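Local coordinates for odorant binding protein OBP69a (Ceratitis capitata, PDB 6HHE) that probably binds odorants in the manner of the insect PBP/GOBP family, as a small, secreted, all-helical carrier protein, at residues G23-L28 / N41-C46. Residues are numbered along the deposited sequence; the frame is centred on the assembly and turned at random.
Sequences GVTEDL and NQRLKC
Arg-43 NH1 gives a hydrogen bond of 3.0 Å to Gly-23 O; the oxygen lies in the guanidinium plane, while the donor is tilted 27° from the carbonyl plane. Gly-23 has just left helix 10-22 with positive phi, and its carbonyl receives an arginine whose chain bends at chi3 (-66°), with CD lying 3.4 Å from Gly-23 O. Val-24 sets CB against Arg-43 O, and CG2, anti to the backbone N, packs against Leu-44 CD1 at 4.1 Å, while Ile-19 and Phe-29 close round the same valine. In this PBP/GOBP-type helical fold the contact joins the turn after helix 10-22 and the start of helix 26-35 to the start of helix 42-55, which Cys-46 ties to Cys-97 by a disulfide. Thr-25, at the N-cap of helix 26-35, takes the other hydrogen of NH1 on OG1 at 3.0 Å and donates its own hydroxyl hydrogen bond to Asp-27 OD1, on the syn side of the carboxylate. A water donates to Asp-27 OD2 and accepts from Arg-43 NH2, its oxygen 2.9 Å from that nitrogen, closing a polar ring. With an alanine at Arg-43, Gly-23 O and Thr-25 OG1 would probably lose their shared donor and the Asp-27 charge its nearby counterpart. Leu-28 sets CD1 over one face of the guanidinium, 3.5 Å above its plane and offset toward the rim, and CD2 against the Asn-41 amide at OD1.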
# COMPACT_ATOMS: atom_id res chain seq x y z
N GLY A 23 1.08 -11.95 -9.70
CA GLY A 23 0.43 -13.22 -9.40
C GLY A 23 -0.33 -13.31 -8.09
O GLY A 23 -0.74 -14.41 -7.71
N VAL A 24 -0.56 -12.18 -7.40
CA VAL A 24 -1.45 -12.18 -6.24
C VAL A 24 -2.82 -12.70 -6.64
O VAL A 24 -3.31 -12.45 -7.76
CB VAL A 24 -1.54 -10.77 -5.62
CG1 VAL A 24 -2.36 -9.81 -6.50
CG2 VAL A 24 -2.11 -10.79 -4.21
N THR A 25 -3.44 -13.48 -5.75
CA THR A 25 -4.72 -14.10 -6.02
C THR A 25 -5.78 -13.57 -5.06
O THR A 25 -5.47 -13.05 -3.97
CB THR A 25 -4.62 -15.62 -5.95
OG1 THR A 25 -3.85 -16.00 -4.80
CG2 THR A 25 -3.92 -16.17 -7.17
N GLU A 26 -7.04 -13.66 -5.49
CA GLU A 26 -8.15 -13.10 -4.71
C GLU A 26 -8.25 -13.70 -3.31
O GLU A 26 -8.65 -13.00 -2.37
CB GLU A 26 -9.46 -13.29 -5.46
CG GLU A 26 -10.72 -12.68 -4.78
CD GLU A 26 -10.64 -11.17 -4.55
OE1 GLU A 26 -11.41 -10.65 -3.70
OE2 GLU A 26 -9.82 -10.49 -5.20
N ASP A 27 -7.86 -14.97 -3.12
CA ASP A 27 -7.90 -15.56 -1.78
C ASP A 27 -7.06 -14.79 -0.78
O ASP A 27 -7.43 -14.71 0.41
CB ASP A 27 -7.47 -17.03 -1.83
CG ASP A 27 -6.06 -17.20 -2.30
OD1 ASP A 27 -5.81 -16.87 -3.47
OD2 ASP A 27 -5.20 -17.65 -1.51
N LEU A 28 -5.95 -14.18 -1.22
CA LEU A 28 -5.11 -13.40 -0.32
C LEU A 28 -5.81 -12.12 0.10
O LEU A 28 -5.71 -11.72 1.27
CB LEU A 28 -3.76 -13.09 -0.94
CG LEU A 28 -2.94 -14.33 -1.29
CD1 LEU A 28 -1.64 -13.99 -1.96
CD2 LEU A 28 -2.67 -15.14 -0.02
N ASN A 41 2.35 -13.46 2.63
CA ASN A 41 2.60 -14.16 1.39
C ASN A 41 3.34 -13.20 0.49
O ASN A 41 2.96 -12.00 0.35
CB ASN A 41 1.29 -14.63 0.74
CG ASN A 41 0.61 -15.76 1.53
OD1 ASN A 41 -0.24 -15.53 2.40
ND2 ASN A 41 0.97 -16.99 1.19
N GLN A 42 4.41 -13.69 -0.12
CA GLN A 42 5.25 -12.81 -0.92
C GLN A 42 4.51 -12.17 -2.07
O GLN A 42 4.77 -11.01 -2.35
CB GLN A 42 6.44 -13.57 -1.50
CG GLN A 42 7.35 -14.17 -0.42
CD GLN A 42 7.86 -13.12 0.55
OE1 GLN A 42 7.55 -13.17 1.72
NE2 GLN A 42 8.67 -12.17 0.06
N ARG A 43 3.55 -12.87 -2.69
CA ARG A 43 2.85 -12.22 -3.81
C ARG A 43 2.02 -11.03 -3.35
O ARG A 43 1.94 -10.04 -4.08
CB ARG A 43 1.95 -13.20 -4.55
CG ARG A 43 2.71 -14.21 -5.33
CD ARG A 43 1.83 -15.39 -5.74
NE ARG A 43 1.37 -16.18 -4.61
CZ ARG A 43 0.08 -16.45 -4.37
NH1 ARG A 43 -0.88 -15.98 -5.15
NH2 ARG A 43 -0.22 -17.18 -3.29
N LEU A 44 1.47 -11.06 -2.13
CA LEU A 44 0.75 -9.90 -1.61
C LEU A 44 1.72 -8.77 -1.31
O LEU A 44 1.44 -7.61 -1.62
CB LEU A 44 -0.05 -10.30 -0.41
CG LEU A 44 -0.86 -9.17 0.24
CD1 LEU A 44 -1.85 -8.53 -0.74
CD2 LEU A 44 -1.64 -9.69 1.44
N LYS A 45 2.88 -9.09 -0.72
CA LYS A 45 3.88 -8.06 -0.45
C LYS A 45 4.27 -7.37 -1.75
O LYS A 45 4.39 -6.14 -1.81
CB LYS A 45 5.13 -8.69 0.20
CG LYS A 45 4.85 -9.46 1.48
CD LYS A 45 6.18 -9.84 2.16
CE LYS A 45 5.82 -10.64 3.34
NZ LYS A 45 7.12 -11.25 3.84
N CYS A 46 4.47 -8.16 -2.80
CA CYS A 46 4.91 -7.56 -4.05
C CYS A 46 3.80 -6.81 -4.76
O CYS A 46 4.10 -5.82 -5.43
CB CYS A 46 5.49 -8.61 -4.96
SG CYS A 46 7.09 -9.24 -4.36
O HOH W 1 -2.84 -18.20 -2.60